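Local atomic coordinates of 1-Cys peroxiredoxin (PDB entry 5K2I), a protein that probably reduces hydrogen peroxide and other peroxides through a single-cysteine peroxiredoxin mechanism, and is also implicated in scavenging nitric oxide. Residues A[2-8]-A[132-137]; A[8-13]-A[104-108]; A[59-63]-A[150-154]; A[36-40]-A[51-56]. All blocks are in the same frame, centred on the assembly; numbering follows the deposited sequence.

In the fold
The four contacts are built on and around the mixed sheet of one thioredoxin-fold chain. Contact 1 ties the N-terminal loop to strand 133-139. Contact 2 shares Leu8 with it and carries the same loop on to helix 103-108, their centres about 12 Å apart. Contacts 3 and 4 both use helix 53-65, contact 4 joining it to strand 34-40 of the sheet; their centres are about 10 Å apart, and Ala150 and Ile153 of contact 3 pack on Tyr56 of contact 4. Contacts 2 and 3, about 24 Å apart between centres, lie on opposite sides of the chain's centre. Along the chain, contact 4 closes before contact 3 opens and is nested inside the loops closed by contacts 1 and 2. Contact 1 brings the N-terminal loop, and contact 3 the C-terminal helix 150-156, onto this framework.

Contact 1 of 4, residues A[2-8]-A[132-137]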
loop_
_atom_site.group_PDB
_atom_site.type_symbol
_atom_site.label_atom_id
_atom_site.label_comp_id
_atom_site.label_asym_id
_atom_site.label_seq_id
_atom_site.Cartn_x
_atom_site.Cartn_y
_atom_site.Cartn_z
ATOM N N ILE A 2 -13.966 -1.405 16.982
ATOM C CA ILE A 2 -13.914 -0.856 18.331
ATOM C C ILE A 2 -13.921 0.682 18.308
ATOM O O ILE A 2 -13.378 1.310 17.395
ATOM C CB ILE A 2 -12.659 -1.384 19.087
ATOM C CG1 ILE A 2 -12.713 -1.008 20.570
ATOM C CG2 ILE A 2 -11.376 -0.892 18.425
ATOM C CD1 ILE A 2 -11.824 -1.868 21.459
ATOM N N ALA A 3 -14.543 1.280 19.318
ATOM C CA ALA A 3 -14.590 2.723 19.432
ATOM C C ALA A 3 -13.633 3.221 20.494
ATOM O O ALA A 3 -13.346 2.511 21.470
ATOM C CB ALA A 3 -16.004 3.188 19.746
ATOM N N GLN A 4 -13.160 4.448 20.308
ATOM C CA GLN A 4 -12.406 5.134 21.343
ATOM C C GLN A 4 -13.291 5.272 22.564
ATOM O O GLN A 4 -14.506 5.501 22.444
ATOM C CB GLN A 4 -11.916 6.496 20.838
ATOM C CG GLN A 4 -10.979 6.332 19.649
ATOM C CD GLN A 4 -10.562 7.623 18.989
ATOM O OE1 GLN A 4 -9.588 7.650 18.224
ATOM N NE2 GLN A 4 -11.287 8.697 19.269
ATOM N N GLY A 5 -12.690 5.093 23.736
ATOM C CA GLY A 5 -13.421 5.121 24.987
ATOM C C GLY A 5 -13.866 3.742 25.436
ATOM O O GLY A 5 -14.287 3.567 26.580
ATOM N N GLN A 6 -13.790 2.758 24.545
ATOM C CA GLN A 6 -14.115 1.388 24.923
ATOM C C GLN A 6 -12.884 0.678 25.455
ATOM O O GLN A 6 -11.764 0.917 25.001
ATOM C CB GLN A 6 -14.679 0.589 23.744
ATOM C CG GLN A 6 -16.006 1.105 23.187
ATOM C CD GLN A 6 -16.700 0.081 22.302
ATOM O OE1 GLN A 6 -16.264 -0.196 21.186
ATOM N NE2 GLN A 6 -17.778 -0.509 22.814
ATOM N N THR A 7 -13.092 -0.197 26.425
ATOM C CA THR A 7 -12.047 -1.085 26.880
ATOM C C THR A 7 -11.738 -2.102 25.772
ATOM O O THR A 7 -12.647 -2.538 25.063
ATOM C CB THR A 7 -12.493 -1.777 28.182
ATOM O OG1 THR A 7 -12.800 -0.772 29.162
ATOM C CG2 THR A 7 -11.427 -2.700 28.718
ATOM N N LEU A 8 -10.470 -2.477 25.615
ATOM C CA LEU A 8 -10.109 -3.539 24.690
ATOM C C LEU A 8 -10.921 -4.797 24.965
ATOM O O LEU A 8 -11.302 -5.049 26.120
ATOM C CB LEU A 8 -8.627 -3.890 24.812
ATOM C CG LEU A 8 -7.593 -2.926 24.263
ATOM C CD1 LEU A 8 -6.195 -3.409 24.680
ATOM C CD2 LEU A 8 -7.709 -2.827 22.757
ATOM N N GLY A 132 -5.927 0.025 29.448
ATOM C CA GLY A 132 -6.824 -0.878 28.743
ATOM C C GLY A 132 -7.928 -0.219 27.936
ATOM O O GLY A 132 -8.639 -0.920 27.226
ATOM N N VAL A 133 -8.080 1.097 28.057
ATOM C CA VAL A 133 -9.101 1.838 27.321
ATOM C C VAL A 133 -8.491 2.418 26.053
ATOM O O VAL A 133 -7.476 3.105 26.116
ATOM C CB VAL A 133 -9.690 2.960 28.178
ATOM C CG1 VAL A 133 -10.736 3.745 27.402
ATOM C CG2 VAL A 133 -10.297 2.366 29.448
ATOM N N VAL A 134 -9.097 2.145 24.902
ATOM C CA VAL A 134 -8.622 2.716 23.645
ATOM C C VAL A 134 -8.867 4.211 23.633
ATOM O O VAL A 134 -10.011 4.648 23.613
ATOM C CB VAL A 134 -9.321 2.062 22.449
ATOM C CG1 VAL A 134 -8.860 2.712 21.147
ATOM C CG2 VAL A 134 -9.030 0.564 22.445
ATOM N N THR A 135 -7.811 5.016 23.675
ATOM C CA THR A 135 -7.942 6.471 23.696
ATOM C C THR A 135 -7.821 7.047 22.290
ATOM O O THR A 135 -8.539 7.975 21.916
ATOM C CB THR A 135 -6.878 7.098 24.606
ATOM O OG1 THR A 135 -7.098 6.652 25.949
ATOM C CG2 THR A 135 -6.939 8.615 24.550
ATOM N N THR A 136 -6.894 6.478 21.517
ATOM C CA THR A 136 -6.652 6.887 20.125
ATOM C C THR A 136 -6.617 5.649 19.246
ATOM O O THR A 136 -5.961 4.678 19.598
ATOM C CB THR A 136 -5.317 7.648 19.964
ATOM O OG1 THR A 136 -5.363 8.877 20.699
ATOM C CG2 THR A 136 -5.053 7.957 18.502
ATOM N N LEU A 137 -7.320 5.671 18.117
ATOM C CA LEU A 137 -7.260 4.583 17.139
ATOM C C LEU A 137 -7.175 5.178 15.743
ATOM O O LEU A 137 -8.090 5.901 15.306
ATOM C CB LEU A 137 -8.483 3.665 17.239
ATOM C CG LEU A 137 -8.657 2.658 16.093
ATOM C CD1 LEU A 137 -7.507 1.665 16.041
ATOM C CD2 LEU A 137 -9.968 1.917 16.261
HETATM O O HOH W 1 -10.697 6.006 15.778
#
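Gly5 N donates to Val134 O at 2.7 Å in an almost straight bond (174° at the hydrogen), the first of three backbone bonds that hold the N-terminal loop against strand 133-139. Val134 N returns a bond to Gln6 O at 2.9 Å, so both backbone polar atoms of Val134 are used by the loop, and Leu8 N reaches Gly132 O, also at 2.9 Å. The last two flank Thr7 and Val133, which form a single antiparallel bridge as a non-hydrogen-bonded pair. Ahead of it, Ala3 to Gln6 make a type II turn with Gly5 at the positive-phi corner; the Gln6 amide oxygen folds back onto Ala3 N and braces the turn.

One side-chain bond continues the pairing. With CG beside the backbone N (chi1 -62°) and the rest of the chain extended, Gln4 lies along the strand past Thr135 O and places OE1 3.0 Å from Leu137 N, the donor tilted 17° from the amide plane. A water bound to Leu137 O at 2.7 Å also donates weakly to this OE1.

Apolar contacts add to the polar ones. Val134 CG2 touches both Ile2 CD1 (3.8 Å) and Leu8 CD2 (3.7 Å), while Leu137 CD2 meets Ile2 CG2 at 3.8 Å.

Thr135 and Thr136 both face Ile128 of strand 120-130 in a classic beta bulge, beside which the Gln4 amide lies. Strand 133-139 is thus held between strand 120-130 and the loop, whose Leu8 also packs on Val26 and Leu27 of helix 26-29 and on Leu108 of helix 103-108.

Contact 2 of 4, residues A[8-13]-A[104-108]; sequences LPNATL and FTKAL
Leu108 N, in the residue whose side chain meets Pro9, is shared by two carbonyls: Phe104 O at 3.1 Å and, weakly, Thr105 O at 3.2 Å. No hydrogen bond crosses this contact; the junction is apolar and centres on the Phe104 ring. With CG anti to N (chi1 173°), the ring swings out from helix 103-108 toward the loop. Leu13 CD1 stands over one face in a CH-pi contact, 4.3 Å from the ring centroid and 9° off its normal, while the CD2 branch of the same leucine reaches Phe104 CB at 3.7 Å. Leu108 CG lies over the opposite face, displaced toward the rim. Ala11 CB comes in at the ring edge, 4.2 Å from Phe104 CD1.

One turn further along, Pro9 packs its ring onto the helix: its CG touches Ala107 CB at 3.6 Å and its CD touches Leu108 CD2 at 3.5 Å. An inverse gamma turn centred on Asn10 bends the chain between Pro9 and Ala11, the two residues whose CB atoms point at the helix. Asp99 holds the start of segment 104-108 by accepting from Phe104 N. The arrangement docks a short helix onto the N-terminal segment and the start of hairpin 12-25, which in peroxiredoxins precedes the thioredoxin-fold core.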
loop_
_atom_site.group_PDB
_atom_site.type_symbol
_atom_site.label_atom_id
_atom_site.label_comp_id
_atom_site.label_asym_id
_atom_site.label_seq_id
_atom_site.Cartn_x
_atom_site.Cartn_y
_atom_site.Cartn_z
ATOM N N LEU A 8 -10.470 -2.477 25.615
ATOM C CA LEU A 8 -10.109 -3.539 24.690
ATOM C C LEU A 8 -10.921 -4.797 24.965
ATOM O O LEU A 8 -11.302 -5.049 26.120
ATOM C CB LEU A 8 -8.627 -3.890 24.812
ATOM C CG LEU A 8 -7.593 -2.926 24.263
ATOM C CD1 LEU A 8 -6.195 -3.409 24.680
ATOM C CD2 LEU A 8 -7.709 -2.827 22.757
ATOM N N PRO A 9 -11.143 -5.620 23.931
ATOM C CA PRO A 9 -11.718 -6.943 24.183
ATOM C C PRO A 9 -10.932 -7.664 25.273
ATOM O O PRO A 9 -9.705 -7.580 25.304
ATOM C CB PRO A 9 -11.563 -7.666 22.841
ATOM C CG PRO A 9 -11.427 -6.586 21.826
ATOM C CD PRO A 9 -10.811 -5.411 22.514
ATOM N N ASN A 10 -11.636 -8.342 26.168
ATOM C CA ASN A 10 -10.986 -9.089 27.229
ATOM C C ASN A 10 -10.475 -10.395 26.661
ATOM O O ASN A 10 -11.089 -11.446 26.836
ATOM C CB ASN A 10 -11.960 -9.316 28.378
ATOM C CG ASN A 10 -11.355 -10.089 29.511
ATOM O OD1 ASN A 10 -10.138 -10.109 29.700
ATOM N ND2 ASN A 10 -12.213 -10.726 30.305
ATOM N N ALA A 11 -9.371 -10.294 25.924
ATOM C CA ALA A 11 -8.819 -11.402 25.157
ATOM C C ALA A 11 -7.348 -11.564 25.484
ATOM O O ALA A 11 -6.804 -10.813 26.296
ATOM C CB ALA A 11 -9.018 -11.151 23.660
ATOM N N THR A 12 -6.706 -12.547 24.863
ATOM C CA THR A 12 -5.282 -12.767 25.093
ATOM C C THR A 12 -4.464 -12.596 23.823
ATOM O O THR A 12 -4.981 -12.690 22.708
ATOM C CB THR A 12 -4.989 -14.168 25.670
ATOM O OG1 THR A 12 -5.300 -15.182 24.700
ATOM C CG2 THR A 12 -5.818 -14.392 26.927
ATOM N N LEU A 13 -3.180 -12.305 24.022
ATOM C CA LEU A 13 -2.184 -12.322 22.951
ATOM C C LEU A 13 -1.001 -13.121 23.469
ATOM O O LEU A 13 -0.721 -13.076 24.664
ATOM C CB LEU A 13 -1.769 -10.909 22.559
ATOM C CG LEU A 13 -2.822 -10.045 21.870
ATOM C CD1 LEU A 13 -2.352 -8.608 21.787
ATOM C CD2 LEU A 13 -3.143 -10.592 20.481
ATOM N N PHE A 104 -8.247 -11.927 18.564
ATOM C CA PHE A 104 -8.182 -10.562 19.085
ATOM C C PHE A 104 -8.567 -9.572 17.980
ATOM O O PHE A 104 -9.365 -8.652 18.192
ATOM C CB PHE A 104 -6.773 -10.283 19.640
ATOM C CG PHE A 104 -6.521 -8.850 20.052
ATOM C CD1 PHE A 104 -6.978 -8.353 21.261
ATOM C CD2 PHE A 104 -5.773 -8.013 19.239
ATOM C CE1 PHE A 104 -6.705 -7.026 21.630
ATOM C CE2 PHE A 104 -5.494 -6.704 19.604
ATOM C CZ PHE A 104 -5.964 -6.211 20.797
ATOM N N THR A 105 -8.028 -9.808 16.788
ATOM C CA THR A 105 -8.259 -8.940 15.639
ATOM C C THR A 105 -9.728 -8.922 15.246
ATOM O O THR A 105 -10.293 -7.854 14.970
ATOM C CB THR A 105 -7.377 -9.398 14.463
ATOM O OG1 THR A 105 -6.000 -9.333 14.861
ATOM C CG2 THR A 105 -7.582 -8.537 13.246
ATOM N N LYS A 106 -10.358 -10.093 15.265
ATOM C CA LYS A 106 -11.777 -10.160 14.953
ATOM C C LYS A 106 -12.614 -9.483 16.034
ATOM O O LYS A 106 -13.613 -8.842 15.722
ATOM C CB LYS A 106 -12.223 -11.599 14.767
ATOM C CG LYS A 106 -11.703 -12.224 13.491
ATOM C CD LYS A 106 -12.315 -13.596 13.261
ATOM C CE LYS A 106 -11.766 -14.604 14.227
ATOM N NZ LYS A 106 -12.331 -15.970 13.961
ATOM N N ALA A 107 -12.203 -9.605 17.291
ATOM C CA ALA A 107 -12.913 -8.947 18.399
ATOM C C ALA A 107 -12.871 -7.421 18.274
ATOM O O ALA A 107 -13.753 -6.732 18.761
ATOM C CB ALA A 107 -12.332 -9.380 19.724
ATOM N N LEU A 108 -11.837 -6.901 17.617
ATOM C CA LEU A 108 -11.717 -5.472 17.368
ATOM C C LEU A 108 -12.503 -5.027 16.145
ATOM O O LEU A 108 -12.695 -3.834 15.925
ATOM C CB LEU A 108 -10.253 -5.090 17.144
ATOM C CG LEU A 108 -9.277 -5.223 18.299
ATOM C CD1 LEU A 108 -7.880 -4.945 17.796
ATOM C CD2 LEU A 108 -9.628 -4.255 19.397
#

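Contact 3 of 4, residues A[59-63]-A[150-154]; sequences LADQL and AETIL
Helices 59-63 and 150-154 run nearly parallel, their segment axes 11° apart and 10.5 Å away at closest approach, as two of the helices that flank the sheet of the thioredoxin fold. Helix 59-63 is kinked where the N atoms of Asp61 and Gln62 lack a bond to the preceding turn. The closest backbone approach is at the C-terminal end, where the CA atoms of Leu63 and Leu154 are 6.0 Å apart.

Leu59 and Leu154 make the two largest contributions, about half of the buried surface together. Leu59 CD1 presses against the first turn of the other helix, 3.6 Å from Ala150 CB and equally near Glu151 N, while its CD2 branch meets Glu151 OE2, the two side chains crossing at about a right angle. Because CG of Leu154 is anti to N (chi1 180°), its two methyls reach across to the partner helix: CD1 lies 3.9 Å from Leu63 CD2, and CD2 is 3.8 Å from Gln62 OE1. Leu63 CD2 also touches Ile153 CG2 at 4.1 Å on the side toward the sheet, where Leu63 packs on Ile71 of strand 70-75. On the solvent-exposed side the Glu151 chain bends at chi2 (-77°) back toward Leu59, and a single water donates to Glu151 OE2 at 2.6 Å and to Gln62 OE1 at 3.0 Å.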
loop_
_atom_site.group_PDB
_atom_site.type_symbol
_atom_site.label_atom_id
_atom_site.label_comp_id
_atom_site.label_asym_id
_atom_site.label_seq_id
_atom_site.Cartn_x
_atom_site.Cartn_y
_atom_site.Cartn_z
ATOM N N LEU A 59 11.304 5.786 16.742
ATOM C CA LEU A 59 10.573 6.769 17.557
ATOM C C LEU A 59 10.380 6.331 19.012
ATOM O O LEU A 59 9.776 7.063 19.790
ATOM C CB LEU A 59 9.196 7.078 16.957
ATOM C CG LEU A 59 9.087 8.115 15.837
ATOM C CD1 LEU A 59 7.650 8.627 15.711
ATOM C CD2 LEU A 59 10.055 9.262 16.039
ATOM N N ALA A 60 10.887 5.157 19.377
ATOM C CA ALA A 60 10.627 4.603 20.708
ATOM C C ALA A 60 11.069 5.544 21.825
ATOM O O ALA A 60 10.338 5.747 22.793
ATOM C CB ALA A 60 11.302 3.255 20.860
ATOM N N ASP A 61 12.256 6.133 21.697
ATOM C CA ASP A 61 12.733 7.047 22.732
ATOM C C ASP A 61 11.819 8.266 22.910
ATOM O O ASP A 61 11.526 8.673 24.044
ATOM C CB ASP A 61 14.161 7.513 22.424
ATOM C CG ASP A 61 15.204 6.488 22.814
ATOM O OD1 ASP A 61 14.874 5.565 23.593
ATOM O OD2 ASP A 61 16.363 6.614 22.356
ATOM N N GLN A 62 11.361 8.836 21.798
ATOM C CA GLN A 62 10.505 10.015 21.846
ATOM C C GLN A 62 9.136 9.658 22.409
ATOM O O GLN A 62 8.539 10.450 23.135
ATOM C CB GLN A 62 10.366 10.634 20.460
ATOM C CG GLN A 62 11.577 11.439 20.032
ATOM C CD GLN A 62 11.544 11.777 18.563
ATOM O OE1 GLN A 62 10.957 12.778 18.153
ATOM N NE2 GLN A 62 12.180 10.939 17.755
ATOM N N LEU A 63 8.650 8.466 22.075
ATOM C CA LEU A 63 7.361 8.007 22.592
ATOM C C LEU A 63 7.415 7.816 24.107
ATOM O O LEU A 63 6.522 8.262 24.829
ATOM C CB LEU A 63 6.938 6.707 21.898
ATOM C CG LEU A 63 6.517 6.855 20.434
ATOM C CD1 LEU A 63 6.479 5.500 19.761
ATOM C CD2 LEU A 63 5.166 7.577 20.281
ATOM N N ALA A 150 3.863 6.360 12.910
ATOM C CA ALA A 150 4.263 6.501 14.309
ATOM C C ALA A 150 4.273 7.973 14.730
ATOM O O ALA A 150 3.951 8.291 15.869
ATOM C CB ALA A 150 5.630 5.864 14.546
ATOM N N GLU A 151 4.616 8.874 13.805
ATOM C CA GLU A 151 4.582 10.309 14.106
ATOM C C GLU A 151 3.175 10.789 14.441
ATOM O O GLU A 151 3.011 11.694 15.259
ATOM C CB GLU A 151 5.125 11.143 12.938
ATOM C CG GLU A 151 6.630 11.079 12.754
ATOM C CD GLU A 151 7.425 11.928 13.748
ATOM O OE1 GLU A 151 6.832 12.714 14.525
ATOM O OE2 GLU A 151 8.668 11.808 13.742
ATOM N N THR A 152 2.168 10.203 13.798
ATOM C CA THR A 152 0.779 10.542 14.095
ATOM C C THR A 152 0.483 10.222 15.552
ATOM O O THR A 152 -0.167 11.000 16.248
ATOM C CB THR A 152 -0.209 9.781 13.202
ATOM O OG1 THR A 152 0.278 9.764 11.856
ATOM C CG2 THR A 152 -1.588 10.440 13.238
ATOM N N ILE A 153 0.971 9.073 16.005
ATOM C CA ILE A 153 0.782 8.656 17.389
ATOM C C ILE A 153 1.544 9.578 18.341
ATOM O O ILE A 153 1.006 10.020 19.356
ATOM C CB ILE A 153 1.230 7.188 17.585
ATOM C CG1 ILE A 153 0.266 6.231 16.866
ATOM C CG2 ILE A 153 1.357 6.841 19.072
ATOM C CD1 ILE A 153 -1.137 6.186 17.459
ATOM N N LEU A 154 2.792 9.881 17.997
ATOM C CA LEU A 154 3.597 10.783 18.807
ATOM C C LEU A 154 2.890 12.125 19.002
ATOM O O LEU A 154 2.876 12.674 20.101
ATOM C CB LEU A 154 4.972 10.986 18.166
ATOM C CG LEU A 154 5.921 11.918 18.918
ATOM C CD1 LEU A 154 6.289 11.341 20.285
ATOM C CD2 LEU A 154 7.167 12.185 18.090
HETATM O O HOH W 2 10.687 12.730 15.165
#

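Contact 4 of 4, residues A[36-40]-A[51-56]; sequences VLFAV and AHLPGY
In the beta-alpha-beta unit made by strand 34-40, helix 53-65 and strand 70-75, the first strand meets the start of its helix through a stack of Phe38 on Tyr56. The rings form an offset stack, centroids 4.1 Å apart and planes only 6° from parallel. They are shifted against each other: Tyr56 CD2 stands above the middle of the Phe38 ring, whereas Phe38 CD1 lies over the Tyr56 ring toward its rim. Phe38 takes the less common chi1 of 64°, with CG between N and the carbonyl carbon, and this points the ring at the helix start. There its CE2 lies 3.6 Å from Leu53 N, and Leu53 CD1 closes the ring's edge in plane, 3.8 Å from CZ.

The 51-56 segment follows the loop that, in peroxiredoxins, bears the PxxxTxxC motif with the peroxidatic cysteine, so the strand end and helix start packed here both border the probable active site. His52 occupies the N-cap position; its backbone O accepts from Tyr56 N, and its imidazole has Pro54 CD over the centre of one face.

Valines extend the contact at both ends of the strand segment. Val36 CG1 approaches Tyr56 CE1 at 3.7 Å, and Val40 CG1 meets His52 CB at 3.5 Å, the two side chains crossing at about a right angle. Tyr56 is further packed by Ala150 and Ile153 of helix 150-156. Near the strand end a water bridges the backbones, donating to Ala39 O at 2.8 Å and to Ala51 O at 2.7 Å.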
loop_
_atom_site.group_PDB
_atom_site.type_symbol
_atom_site.label_atom_id
_atom_site.label_comp_id
_atom_site.label_asym_id
_atom_site.label_seq_id
_atom_site.Cartn_x
_atom_site.Cartn_y
_atom_site.Cartn_z
ATOM N N VAL A 36 1.328 1.957 23.439
ATOM C CA VAL A 36 1.163 2.129 22.006
ATOM C C VAL A 36 1.164 0.742 21.379
ATOM O O VAL A 36 2.091 -0.030 21.592
ATOM C CB VAL A 36 2.265 3.006 21.402
ATOM C CG1 VAL A 36 2.239 2.917 19.874
ATOM C CG2 VAL A 36 2.094 4.438 21.876
ATOM N N LEU A 37 0.090 0.407 20.667
ATOM C CA LEU A 37 -0.044 -0.880 19.990
ATOM C C LEU A 37 -0.226 -0.640 18.513
ATOM O O LEU A 37 -1.070 0.169 18.123
ATOM C CB LEU A 37 -1.239 -1.649 20.546
ATOM C CG LEU A 37 -1.606 -2.999 19.929
ATOM C CD1 LEU A 37 -0.538 -4.014 20.258
ATOM C CD2 LEU A 37 -2.967 -3.466 20.431
ATOM N N PHE A 38 0.547 -1.323 17.679
ATOM C CA PHE A 38 0.344 -1.190 16.239
ATOM C C PHE A 38 0.301 -2.565 15.595
ATOM O O PHE A 38 0.948 -3.512 16.058
ATOM C CB PHE A 38 1.430 -0.299 15.581
ATOM C CG PHE A 38 2.818 -0.865 15.657
ATOM C CD1 PHE A 38 3.595 -0.653 16.780
ATOM C CD2 PHE A 38 3.330 -1.623 14.618
ATOM C CE1 PHE A 38 4.872 -1.179 16.867
ATOM C CE2 PHE A 38 4.600 -2.154 14.695
ATOM C CZ PHE A 38 5.371 -1.934 15.819
ATOM N N ALA A 39 -0.500 -2.663 14.538
ATOM C CA ALA A 39 -0.723 -3.922 13.847
ATOM C C ALA A 39 -0.294 -3.865 12.393
ATOM O O ALA A 39 -0.330 -2.800 11.760
ATOM C CB ALA A 39 -2.197 -4.308 13.926
ATOM N N VAL A 40 0.071 -5.035 11.876
ATOM C CA VAL A 40 0.433 -5.229 10.479
ATOM C C VAL A 40 -0.292 -6.458 9.958
ATOM O O VAL A 40 -0.786 -7.264 10.748
ATOM C CB VAL A 40 1.961 -5.405 10.299
ATOM C CG1 VAL A 40 2.689 -4.123 10.693
ATOM C CG2 VAL A 40 2.472 -6.628 11.091
ATOM N N ALA A 51 5.317 3.330 9.378
ATOM C CA ALA A 51 4.023 2.927 9.934
ATOM C C ALA A 51 4.067 1.575 10.644
ATOM O O ALA A 51 3.049 1.127 11.186
ATOM C CB ALA A 51 2.967 2.908 8.840
ATOM N N HIS A 52 5.222 0.912 10.648
ATOM C CA HIS A 52 5.324 -0.310 11.439
ATOM C C HIS A 52 6.679 -0.405 12.140
ATOM O O HIS A 52 7.206 0.607 12.594
ATOM C CB HIS A 52 5.009 -1.551 10.580
ATOM C CG HIS A 52 6.075 -1.922 9.598
ATOM N ND1 HIS A 52 6.655 -3.172 9.568
ATOM C CD2 HIS A 52 6.669 -1.206 8.613
ATOM C CE1 HIS A 52 7.559 -3.211 8.605
ATOM N NE2 HIS A 52 7.593 -2.029 8.017
ATOM N N LEU A 53 7.215 -1.608 12.280
ATOM C CA LEU A 53 8.322 -1.838 13.201
ATOM C C LEU A 53 9.479 -0.813 13.095
ATOM O O LEU A 53 9.850 -0.219 14.110
ATOM C CB LEU A 53 8.835 -3.272 13.024
ATOM C CG LEU A 53 9.450 -4.003 14.219
ATOM C CD1 LEU A 53 8.780 -3.659 15.544
ATOM C CD2 LEU A 53 9.390 -5.495 13.965
ATOM N N PRO A 54 10.030 -0.568 11.886
ATOM C CA PRO A 54 11.139 0.398 11.832
ATOM C C PRO A 54 10.771 1.771 12.377
ATOM O O PRO A 54 11.569 2.379 13.091
ATOM C CB PRO A 54 11.456 0.483 10.335
ATOM C CG PRO A 54 11.004 -0.807 9.786
ATOM C CD PRO A 54 9.775 -1.167 10.560
ATOM N N GLY A 55 9.567 2.240 12.059
ATOM C CA GLY A 55 9.096 3.534 12.518
ATOM C C GLY A 55 8.967 3.641 14.024
ATOM O O GLY A 55 9.312 4.669 14.617
ATOM N N TYR A 56 8.475 2.583 14.656
ATOM C CA TYR A 56 8.320 2.601 16.104
ATOM C C TYR A 56 9.643 2.352 16.806
ATOM O O TYR A 56 9.857 2.860 17.900
ATOM C CB TYR A 56 7.234 1.594 16.546
ATOM C CG TYR A 56 5.867 2.110 16.153
ATOM C CD1 TYR A 56 5.166 2.987 16.976
ATOM C CD2 TYR A 56 5.309 1.783 14.924
ATOM C CE1 TYR A 56 3.940 3.505 16.590
ATOM C CE2 TYR A 56 4.069 2.303 14.533
ATOM C CZ TYR A 56 3.395 3.144 15.383
ATOM O OH TYR A 56 2.182 3.673 15.021
HETATM O O HOH W 3 0.890 -0.475 10.736
#